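Hybrid kinase (Caulobacter vibrioides, PDB 6QRL) probably transfers phosphate from ATP to a protein histidine as a hybrid sensor kinase, and binds cyclic di-GMP through the pseudo-receiver domain described here. Local coordinates at residues A[7-12]-A[108-113]. Residues are numbered along the deposited sequence; the frame is centred on the assembly and turned at random.
Sequences RNVAIA and AQVLQA. With C2E (9,9'-[(2R,3R,3aS,5S,7aR,9R,10R,10aS,12S,14aR)-3,5,10,12-tetrahydroxy-5,12-dioxidooctahydro-2H,7H-difuro[3,2-d:3',2'-j][1,3,7,9,2,8]tetraoxadiphosphacyclododecine-2,9-diyl]bis(2-amino-1,9-dihydro-6H-purin-6-one)), chain C.
Val9 and Val110 both hold CG1 anti to the backbone N (chi1 -172° and 171°), and from Val9 on the strand and Val110 on the helix the two isopropyl groups reach toward each other, tip to tip. Val9 CG2 lies 3.8 Å from Val110 CG1, while Val9 CG1 stands 4.2 Å from Val110 CG2, so both branches of each valine take part. Arg7 arrives differently: its chain bends at chi2 (137°), and its side chain crosses that of Leu111 at about a right angle. The methyl Leu111 CD2 sits over one face of the flat guanidinium group, 3.4 Å above its plane and displaced toward the rim; Arg7 CZ is 3.6 Å from Leu111 CD2. The methyl thus occupies a face of the cation, whereas a water approaches at its edge, in plane. That water accepts from Arg7 NH1 at 2.8 Å and donates to Val110 O at 3.2 Å, tying the arginine to the last turn of the helix. No direct hydrogen bond joins the two segments. In the receiver fold, a five-stranded parallel sheet of order 2-1-3-4-5 flanked by helices, the contact sets the C-terminal helix 103-111 against the start of the first strand, 8-12. Val9 also touches Ile26 of helix 16-28 and Leu53 of strand 51-55, extending the apolar layer between sheet and helices. The buried valine pair contrasts with exposed Arg7 and Leu111 at its margin. Gln109, one residue before Val110, belongs instead to the cyclic di-GMP pocket: Gln109 NE2 comes within 3.4 Å of N1 of a ligand guanine, a contact without hydrogen-bond geometry, whereas Tyr96 and Ser105 hydrogen-bond the same ligand.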
ATOM      1  N   ARG A   7      12.599  -6.273  -3.596  1.00 48.19           N
ATOM      2  CA  ARG A   7      11.130  -6.122  -3.452  1.00 46.08           C
ATOM      3  C   ARG A   7      10.675  -4.799  -4.077  1.00 43.70           C
ATOM      4  O   ARG A   7      11.381  -3.782  -3.906  1.00 42.70           O
ATOM      5  CB  ARG A   7      10.732  -6.297  -1.988  1.00 46.59           C
ATOM      6  CG  ARG A   7      10.779  -7.762  -1.559  1.00 49.01           C
ATOM      7  CD  ARG A   7      11.400  -7.998  -0.203  1.00 49.39           C
ATOM      8  NE  ARG A   7      11.664  -9.408   0.124  1.00 51.02           N
ATOM      9  CZ  ARG A   7      10.740 -10.370   0.248  1.00 50.84           C
ATOM     10  NH1 ARG A   7       9.453 -10.111   0.066  1.00 48.18           N
ATOM     11  NH2 ARG A   7      11.107 -11.603   0.559  1.00 52.16           N
ATOM     12  N   ASN A   8       9.543  -4.837  -4.779  1.00 42.18           N
ATOM     13  CA  ASN A   8       8.888  -3.652  -5.382  1.00 39.55           C
ATOM     14  C   ASN A   8       7.742  -3.189  -4.479  1.00 37.47           C
ATOM     15  O   ASN A   8       6.941  -4.022  -4.044  1.00 36.10           O
ATOM     16  CB  ASN A   8       8.438  -3.965  -6.805  1.00 39.12           C
ATOM     17  CG  ASN A   8       9.599  -4.270  -7.720  1.00 41.13           C
ATOM     18  OD1 ASN A   8      10.604  -3.549  -7.733  1.00 41.61           O
ATOM     19  ND2 ASN A   8       9.449  -5.323  -8.505  1.00 39.83           N
ATOM     20  N   VAL A   9       7.694  -1.891  -4.185  1.00 36.00           N
ATOM     21  CA  VAL A   9       6.650  -1.293  -3.303  1.00 34.40           C
ATOM     22  C   VAL A   9       6.187   0.013  -3.943  1.00 33.15           C
ATOM     23  O   VAL A   9       7.054   0.900  -4.144  1.00 33.49           O
ATOM     24  CB  VAL A   9       7.174  -1.034  -1.881  1.00 34.55           C
ATOM     25  CG1 VAL A   9       6.034  -0.605  -0.971  1.00 33.97           C
ATOM     26  CG2 VAL A   9       7.950  -2.218  -1.306  1.00 36.25           C
ATOM     27  N   ALA A  10       4.898   0.124  -4.241  1.00 32.84           N
ATOM     28  CA  ALA A  10       4.228   1.373  -4.699  1.00 33.88           C
ATOM     29  C   ALA A  10       3.714   2.169  -3.500  1.00 33.64           C
ATOM     30  O   ALA A  10       3.303   1.542  -2.478  1.00 31.69           O
ATOM     31  CB  ALA A  10       3.106   1.034  -5.647  1.00 34.91           C
ATOM     32  N   ILE A  11       3.727   3.496  -3.600  1.00 34.21           N
ATOM     33  CA  ILE A  11       3.063   4.413  -2.620  1.00 32.25           C
ATOM     34  C   ILE A  11       2.079   5.275  -3.411  1.00 33.28           C
ATOM     35  O   ILE A  11       2.519   6.028  -4.264  1.00 33.39           O
ATOM     36  CB  ILE A  11       4.064   5.236  -1.775  1.00 33.59           C
ATOM     37  CG1 ILE A  11       3.349   6.282  -0.922  1.00 34.67           C
ATOM     38  CG2 ILE A  11       5.181   5.864  -2.609  1.00 33.88           C
ATOM     39  CD1 ILE A  11       2.478   5.660   0.163  1.00 35.80           C
ATOM     40  N   ALA A  12       0.787   5.020  -3.236  1.00 31.05           N
ATOM     41  CA  ALA A  12      -0.327   5.829  -3.778  1.00 29.57           C
ATOM     42  C   ALA A  12      -0.762   6.839  -2.717  1.00 29.12           C
ATOM     43  O   ALA A  12      -1.322   6.455  -1.676  1.00 30.98           O
ATOM     44  CB  ALA A  12      -1.456   4.934  -4.178  1.00 31.17           C
ATOM     45  N   ALA A 108       7.912  -4.878   7.904  1.00 38.22           N
ATOM     46  CA  ALA A 108       7.124  -6.036   8.376  1.00 38.40           C
ATOM     47  C   ALA A 108       5.837  -6.150   7.547  1.00 37.08           C
ATOM     48  O   ALA A 108       5.564  -7.252   7.095  1.00 37.15           O
ATOM     49  CB  ALA A 108       6.837  -5.918   9.855  1.00 38.65           C
ATOM     50  N   GLN A 109       5.084  -5.064   7.291  1.00 36.47           N
ATOM     51  CA  GLN A 109       3.780  -5.196   6.580  1.00 35.61           C
ATOM     52  C   GLN A 109       3.996  -5.507   5.086  1.00 36.45           C
ATOM     53  O   GLN A 109       3.164  -6.210   4.506  1.00 36.42           O
ATOM     54  CB  GLN A 109       2.912  -3.965   6.789  1.00 35.98           C
ATOM     55  CG  GLN A 109       2.386  -3.844   8.215  1.00 35.79           C
ATOM     56  CD  GLN A 109       1.596  -5.046   8.667  1.00 37.08           C
ATOM     57  OE1 GLN A 109       0.713  -5.523   7.949  1.00 39.51           O
ATOM     58  NE2 GLN A 109       1.915  -5.545   9.860  1.00 35.73           N
ATOM     59  N   VAL A 110       5.087  -5.037   4.487  1.00 34.38           N
ATOM     60  CA  VAL A 110       5.426  -5.374   3.080  1.00 35.38           C
ATOM     61  C   VAL A 110       5.845  -6.847   2.999  1.00 37.89           C
ATOM     62  O   VAL A 110       5.341  -7.546   2.089  1.00 36.24           O
ATOM     63  CB  VAL A 110       6.510  -4.421   2.548  1.00 36.39           C
ATOM     64  CG1 VAL A 110       7.014  -4.888   1.195  1.00 37.92           C
ATOM     65  CG2 VAL A 110       5.980  -2.982   2.476  1.00 36.24           C
ATOM     66  N   LEU A 111       6.701  -7.317   3.914  1.00 38.17           N
ATOM     67  CA  LEU A 111       7.174  -8.736   3.894  1.00 43.04           C
ATOM     68  C   LEU A 111       6.008  -9.709   4.099  1.00 43.10           C
ATOM     69  O   LEU A 111       6.056 -10.781   3.479  1.00 44.40           O
ATOM     70  CB  LEU A 111       8.245  -8.975   4.962  1.00 43.70           C
ATOM     71  CG  LEU A 111       9.579  -8.277   4.700  1.00 45.83           C
ATOM     72  CD1 LEU A 111      10.657  -8.782   5.662  1.00 46.46           C
ATOM     73  CD2 LEU A 111      10.043  -8.460   3.253  1.00 46.41           C
ATOM     74  N   GLN A 112       5.000  -9.353   4.899  1.00 41.70           N
ATOM     75  CA  GLN A 112       3.904 -10.273   5.307  1.00 43.00           C
ATOM     76  C   GLN A 112       2.654 -10.070   4.451  1.00 39.96           C
ATOM     77  O   GLN A 112       1.658 -10.735   4.746  1.00 37.87           O
ATOM     78  CB  GLN A 112       3.516 -10.031   6.771  1.00 44.47           C
ATOM     79  CG  GLN A 112       4.655 -10.278   7.759  1.00 49.40           C
ATOM     80  CD  GLN A 112       4.353  -9.729   9.140  1.00 52.54           C
ATOM     81  OE1 GLN A 112       3.227  -9.318   9.450  1.00 55.69           O
ATOM     82  NE2 GLN A 112       5.368  -9.710   9.986  1.00 52.01           N
ATOM     83  N   ALA A 113       2.663  -9.134   3.498  1.00 37.99           N
ATOM     84  CA  ALA A 113       1.457  -8.665   2.768  1.00 36.69           C
ATOM     85  C   ALA A 113       0.796  -9.841   2.020  1.00 38.58           C
ATOM     86  O   ALA A 113       1.522 -10.613   1.341  1.00 39.00           O
ATOM     87  CB  ALA A 113       1.817  -7.590   1.795  1.00 35.09           C
TER
HETATM   88  P1  C2E C 401      -1.003  -1.128  17.280  1.00 45.60           P
HETATM   89  O2P C2E C 401      -1.212  -0.411  15.966  1.00 42.35           O
HETATM   90  O1P C2E C 401      -2.185  -1.457  18.141  1.00 46.55           O
HETATM   91  O5' C2E C 401      -0.360  -2.541  16.886  1.00 46.13           O
HETATM   92  C5' C2E C 401      -0.280  -3.555  17.888  1.00 48.76           C
HETATM   93  C4' C2E C 401       0.347  -4.760  17.254  1.00 49.19           C
HETATM   94  O4' C2E C 401      -0.553  -5.312  16.274  1.00 49.60           O
HETATM   95  C3' C2E C 401       1.618  -4.479  16.469  1.00 50.63           C
HETATM   96  O3' C2E C 401       2.682  -4.427  17.435  1.00 51.01           O
HETATM   97  C2' C2E C 401       1.657  -5.655  15.468  1.00 50.82           C
HETATM   98  O2' C2E C 401       2.547  -6.671  15.880  1.00 51.47           O
HETATM   99  C1' C2E C 401       0.203  -6.143  15.420  1.00 51.24           C
HETATM  100  N9  C2E C 401      -0.456  -6.069  14.116  1.00 51.45           N
HETATM  101  C8  C2E C 401      -1.415  -6.943  13.660  1.00 50.17           C
HETATM  102  N7  C2E C 401      -1.903  -6.604  12.490  1.00 49.44           N
HETATM  103  C5  C2E C 401      -1.247  -5.425  12.164  1.00 45.29           C
HETATM  104  C6  C2E C 401      -1.366  -4.603  11.020  1.00 42.72           C
HETATM  105  O6  C2E C 401      -2.126  -4.731  10.058  1.00 41.11           O
HETATM  106  N1  C2E C 401      -0.525  -3.493  11.093  1.00 42.09           N
HETATM  107  C2  C2E C 401       0.341  -3.214  12.123  1.00 42.64           C
HETATM  108  N2  C2E C 401       1.066  -2.089  12.004  1.00 42.44           N
HETATM  109  N3  C2E C 401       0.461  -3.986  13.205  1.00 45.19           N
HETATM  110  C4  C2E C 401      -0.357  -5.073  13.161  1.00 47.55           C
HETATM  111  P11 C2E C 401       3.870  -3.395  17.125  1.00 47.66           P
HETATM  112  O21 C2E C 401       4.183  -3.570  15.669  1.00 48.11           O
HETATM  113  O11 C2E C 401       4.950  -3.609  18.145  1.00 50.94           O
HETATM  114  O5A C2E C 401       3.242  -1.947  17.402  1.00 45.68           O
HETATM  115  C5A C2E C 401       3.029  -1.459  18.760  1.00 45.60           C
HETATM  116  C4A C2E C 401       2.423  -0.078  18.697  1.00 44.32           C
HETATM  117  O4A C2E C 401       3.428   0.869  18.260  1.00 43.63           O
HETATM  118  C3A C2E C 401       1.281   0.110  17.703  1.00 42.98           C
HETATM  119  O3A C2E C 401       0.061  -0.399  18.261  1.00 46.44           O
HETATM  120  C2A C2E C 401       1.316   1.621  17.488  1.00 42.60           C
HETATM  121  O2A C2E C 401       0.762   2.443  18.483  1.00 47.39           O
HETATM  122  C1A C2E C 401       2.821   1.892  17.488  1.00 42.47           C
HETATM  123  N91 C2E C 401       3.354   1.846  16.139  1.00 37.04           N
HETATM  124  C81 C2E C 401       3.724   0.702  15.479  1.00 36.15           C
HETATM  125  N71 C2E C 401       4.111   0.918  14.244  1.00 35.73           N
HETATM  126  C51 C2E C 401       3.977   2.291  14.090  1.00 35.41           C
HETATM  127  C61 C2E C 401       4.261   3.094  12.963  1.00 35.99           C
HETATM  128  O61 C2E C 401       4.621   2.721  11.837  1.00 36.49           O
HETATM  129  N11 C2E C 401       4.007   4.442  13.233  1.00 36.74           N
HETATM  130  C21 C2E C 401       3.553   4.948  14.429  1.00 35.67           C
HETATM  131  N21 C2E C 401       3.404   6.282  14.476  1.00 35.57           N
HETATM  132  N31 C2E C 401       3.258   4.193  15.484  1.00 34.90           N
HETATM  133  C41 C2E C 401       3.510   2.882  15.252  1.00 36.18           C
HETATM  134  O   HOH W   1       7.578  -8.016  -0.216  1.00 45.05           O